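Local coordinates for protein FAD-binding oxidoreductase (Gulosibacter chungangensis, PDB 7PBG) that oxidises 4-ethylphenol and related 4-alkylphenols by dehydrogenation to products such as 4-vinylphenol, using a covalently bound FAD, at residues A[261-272]-A[334-345]. Residues are numbered along the deposited sequence; the frame is centred on the assembly and turned at random.
Sequences TTLPLRIGMAPL and YIEMIRDAYLQI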
# COMPACT_ATOMS: atom_id res chain seq x y z
N THR A 261 22.50 -10.04 -11.90
CA THR A 261 22.52 -11.24 -11.03
C THR A 261 21.51 -11.09 -9.88
O THR A 261 20.81 -12.07 -9.51
CB THR A 261 23.92 -11.55 -10.48
OG1 THR A 261 24.77 -11.72 -11.61
CG2 THR A 261 23.97 -12.79 -9.62
N THR A 262 21.39 -9.88 -9.38
CA THR A 262 20.56 -9.54 -8.20
C THR A 262 19.07 -9.75 -8.52
O THR A 262 18.37 -10.36 -7.75
CB THR A 262 20.81 -8.10 -7.74
OG1 THR A 262 22.20 -7.92 -7.42
CG2 THR A 262 19.91 -7.77 -6.58
N LEU A 263 18.59 -9.26 -9.67
CA LEU A 263 17.16 -9.16 -9.97
C LEU A 263 16.52 -10.54 -9.78
O LEU A 263 15.54 -10.65 -9.05
CB LEU A 263 16.96 -8.64 -11.39
CG LEU A 263 15.52 -8.65 -11.87
CD1 LEU A 263 14.65 -7.74 -11.04
CD2 LEU A 263 15.47 -8.26 -13.33
N PRO A 264 16.95 -11.62 -10.47
CA PRO A 264 16.23 -12.89 -10.39
C PRO A 264 16.32 -13.53 -8.99
O PRO A 264 15.44 -14.35 -8.71
CB PRO A 264 16.89 -13.77 -11.46
CG PRO A 264 18.25 -13.14 -11.64
CD PRO A 264 17.98 -11.66 -11.51
N LEU A 265 17.32 -13.16 -8.19
CA LEU A 265 17.46 -13.65 -6.81
C LEU A 265 16.55 -12.91 -5.84
O LEU A 265 16.33 -13.42 -4.74
CB LEU A 265 18.90 -13.49 -6.33
CG LEU A 265 19.92 -14.30 -7.11
CD1 LEU A 265 21.30 -13.87 -6.68
CD2 LEU A 265 19.68 -15.81 -6.96
N ARG A 266 16.11 -11.70 -6.20
CA ARG A 266 15.29 -10.84 -5.34
C ARG A 266 13.80 -10.88 -5.72
O ARG A 266 12.96 -10.72 -4.85
CB ARG A 266 15.80 -9.41 -5.48
CG ARG A 266 14.94 -8.39 -4.75
CD ARG A 266 14.98 -8.67 -3.24
NE ARG A 266 14.05 -7.74 -2.63
CZ ARG A 266 13.29 -7.99 -1.57
NH1 ARG A 266 13.30 -9.19 -1.01
NH2 ARG A 266 12.42 -7.08 -1.17
N ILE A 267 13.49 -11.02 -7.02
CA ILE A 267 12.11 -10.66 -7.44
C ILE A 267 11.10 -11.61 -6.77
O ILE A 267 9.96 -11.22 -6.61
CB ILE A 267 12.02 -10.68 -8.98
CG1 ILE A 267 10.71 -10.05 -9.43
CG2 ILE A 267 12.22 -12.08 -9.53
CD1 ILE A 267 10.73 -9.52 -10.84
N GLY A 268 11.48 -12.86 -6.48
CA GLY A 268 10.64 -13.88 -5.83
C GLY A 268 10.79 -13.83 -4.30
O GLY A 268 10.21 -14.65 -3.63
N MET A 269 11.52 -12.86 -3.75
CA MET A 269 11.72 -12.61 -2.29
C MET A 269 12.57 -13.69 -1.65
O MET A 269 12.64 -13.76 -0.39
CB MET A 269 10.40 -12.50 -1.52
CG MET A 269 9.59 -11.29 -1.91
SD MET A 269 7.94 -11.46 -1.16
CE MET A 269 7.04 -10.09 -1.89
N ALA A 270 13.25 -14.48 -2.46
CA ALA A 270 14.15 -15.55 -2.02
C ALA A 270 15.01 -15.93 -3.21
O ALA A 270 14.50 -16.00 -4.33
CB ALA A 270 13.37 -16.74 -1.49
N PRO A 271 16.32 -16.20 -3.02
CA PRO A 271 16.99 -16.15 -1.70
C PRO A 271 17.37 -14.78 -1.15
O PRO A 271 17.76 -14.67 -0.02
CB PRO A 271 18.29 -16.90 -2.01
CG PRO A 271 18.59 -16.50 -3.41
CD PRO A 271 17.25 -16.63 -4.07
N LEU A 272 17.13 -13.70 -1.89
CA LEU A 272 17.33 -12.35 -1.35
C LEU A 272 16.00 -11.94 -0.70
O LEU A 272 15.04 -11.56 -1.43
CB LEU A 272 17.81 -11.39 -2.45
CG LEU A 272 19.24 -11.57 -2.97
CD1 LEU A 272 19.50 -10.66 -4.16
CD2 LEU A 272 20.26 -11.29 -1.86
N TYR A 334 19.90 -20.51 1.28
CA TYR A 334 19.90 -19.22 0.55
C TYR A 334 21.32 -18.70 0.35
O TYR A 334 21.65 -18.22 -0.73
CB TYR A 334 18.97 -18.22 1.24
CG TYR A 334 17.50 -18.52 1.19
CD1 TYR A 334 16.95 -19.53 0.40
CD2 TYR A 334 16.61 -17.74 1.92
CE1 TYR A 334 15.59 -19.78 0.39
CE2 TYR A 334 15.25 -17.98 1.92
CZ TYR A 334 14.73 -18.99 1.13
OH TYR A 334 13.38 -19.24 1.07
N ILE A 335 22.14 -18.73 1.40
CA ILE A 335 23.54 -18.25 1.31
C ILE A 335 24.26 -19.02 0.21
O ILE A 335 24.91 -18.41 -0.59
CB ILE A 335 24.22 -18.38 2.68
CG1 ILE A 335 23.60 -17.42 3.70
CG2 ILE A 335 25.73 -18.28 2.54
CD1 ILE A 335 24.01 -15.98 3.52
N GLU A 336 24.08 -20.34 0.12
CA GLU A 336 24.73 -21.13 -0.94
C GLU A 336 24.26 -20.64 -2.32
O GLU A 336 25.13 -20.40 -3.18
CB GLU A 336 24.47 -22.62 -0.65
CG GLU A 336 24.89 -23.56 -1.74
CD GLU A 336 24.53 -25.03 -1.51
OE1 GLU A 336 23.35 -25.35 -1.13
OE2 GLU A 336 25.41 -25.87 -1.73
N MET A 337 22.96 -20.35 -2.49
CA MET A 337 22.44 -19.85 -3.80
C MET A 337 23.07 -18.48 -4.14
O MET A 337 23.47 -18.25 -5.28
CB MET A 337 20.93 -19.65 -3.76
CG MET A 337 20.18 -20.97 -3.63
SD MET A 337 18.42 -20.60 -3.38
CE MET A 337 17.82 -22.21 -2.88
N ILE A 338 23.12 -17.60 -3.17
CA ILE A 338 23.62 -16.22 -3.37
C ILE A 338 25.11 -16.31 -3.69
O ILE A 338 25.56 -15.69 -4.66
CB ILE A 338 23.32 -15.40 -2.10
CG1 ILE A 338 21.81 -15.15 -1.94
CG2 ILE A 338 24.12 -14.10 -2.10
CD1 ILE A 338 21.44 -14.67 -0.54
N ARG A 339 25.90 -16.95 -2.82
CA ARG A 339 27.36 -17.08 -3.03
C ARG A 339 27.60 -17.65 -4.43
O ARG A 339 28.44 -17.10 -5.20
CB ARG A 339 27.92 -18.00 -1.94
CG ARG A 339 29.43 -17.97 -1.77
CD ARG A 339 29.86 -19.07 -0.80
NE ARG A 339 31.29 -18.98 -0.60
CZ ARG A 339 32.22 -19.63 -1.31
NH1 ARG A 339 31.90 -20.47 -2.28
NH2 ARG A 339 33.50 -19.42 -1.03
N ASP A 340 26.91 -18.74 -4.78
CA ASP A 340 27.17 -19.44 -6.07
C ASP A 340 26.88 -18.50 -7.24
O ASP A 340 27.64 -18.55 -8.24
CB ASP A 340 26.32 -20.69 -6.22
CG ASP A 340 26.80 -21.86 -5.37
OD1 ASP A 340 26.08 -22.87 -5.39
OD2 ASP A 340 27.84 -21.74 -4.69
N ALA A 341 25.86 -17.67 -7.11
CA ALA A 341 25.47 -16.74 -8.18
C ALA A 341 26.53 -15.65 -8.40
O ALA A 341 27.00 -15.47 -9.53
CB ALA A 341 24.11 -16.11 -7.91
N TYR A 342 26.92 -14.94 -7.35
CA TYR A 342 27.75 -13.74 -7.44
C TYR A 342 29.21 -14.12 -7.69
O TYR A 342 29.94 -13.33 -8.29
CB TYR A 342 27.55 -12.89 -6.20
CG TYR A 342 26.25 -12.13 -6.14
CD1 TYR A 342 26.09 -10.99 -6.91
CD2 TYR A 342 25.23 -12.52 -5.29
CE1 TYR A 342 24.92 -10.24 -6.84
CE2 TYR A 342 24.07 -11.78 -5.18
CZ TYR A 342 23.93 -10.62 -5.93
OH TYR A 342 22.77 -9.98 -5.72
N LEU A 343 29.62 -15.30 -7.23
CA LEU A 343 31.05 -15.70 -7.35
C LEU A 343 31.34 -16.14 -8.78
O LEU A 343 32.54 -16.27 -9.06
CB LEU A 343 31.45 -16.79 -6.35
CG LEU A 343 31.61 -16.39 -4.88
CD1 LEU A 343 32.18 -17.56 -4.13
CD2 LEU A 343 32.46 -15.18 -4.67
N GLN A 344 30.34 -16.25 -9.65
CA GLN A 344 30.60 -16.43 -11.10
C GLN A 344 31.12 -15.14 -11.75
O GLN A 344 31.56 -15.22 -12.91
CB GLN A 344 29.39 -16.94 -11.84
CG GLN A 344 28.98 -18.33 -11.43
CD GLN A 344 28.13 -18.91 -12.53
OE1 GLN A 344 27.12 -18.33 -12.85
NE2 GLN A 344 28.55 -20.04 -13.11
N ILE A 345 31.00 -14.00 -11.08
CA ILE A 345 31.63 -12.74 -11.56
C ILE A 345 33.11 -12.83 -11.25
O ILE A 345 33.48 -12.90 -10.09
CB ILE A 345 30.95 -11.51 -10.99
CG1 ILE A 345 29.47 -11.53 -11.37
CG2 ILE A 345 31.66 -10.24 -11.44
CD1 ILE A 345 28.63 -10.41 -10.77
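Tyr342 reaches across from helix 328-342 and gives its hydroxyl proton to Thr262 on helix 255-266, with OH 2.7 Å from OG1 and OG1 at the ring edge, near the ring plane. Thr261 lies over one face of the same ring: its methyl CG2, anti to the backbone N, makes a CH-pi contact 4.0 Å from the ring centroid. Ala341 CB supports that methyl and also meets Leu265 CD1, which in turn touches Tyr342 CE2 at 3.8 Å. A phenylalanine in place of Tyr342 would probably leave Thr262 OG1 without the donor from this helix, and with it would go the one hydrogen bond between residues 261-272 and 334-345. At the other end, the ring of Pro271, which follows a cis peptide bond, is wedged against Tyr334, Met337 and Ile338. Its CA sits over one face of the Tyr334 ring, offset toward the rim, while Pro271 CB meets Tyr334 CB at 3.6 Å and Pro271 CG meets Ile338 CG1 at 3.8 Å. Ile338 CD1 continues the apolar seam to Leu272 CD2, 3.8 Å away. Further out, Thr262 OG1 also bonds to Ile258 O one turn back, and Tyr334 OH to Gln330 NE2. Arg266 fixes the returning loop: NH1 donates to Leu272 O at 3.0 Å, with the oxygen in the guanidinium plane, and NE holds Gly434 O. On strand 241-249, Leu272 packs on Phe245 and Tyr342 on Ile247 and Phe249, and Phe350 of strand 349-352 receives Ile338. The two helix segments run nearly antiparallel, at 160° and 10.7 Å between axes, forming part of the helical layer packed against the eight-stranded antiparallel sheet, an arrangement consistent with the substrate (cap) domain of the vanillyl-alcohol oxidase-like flavoproteins.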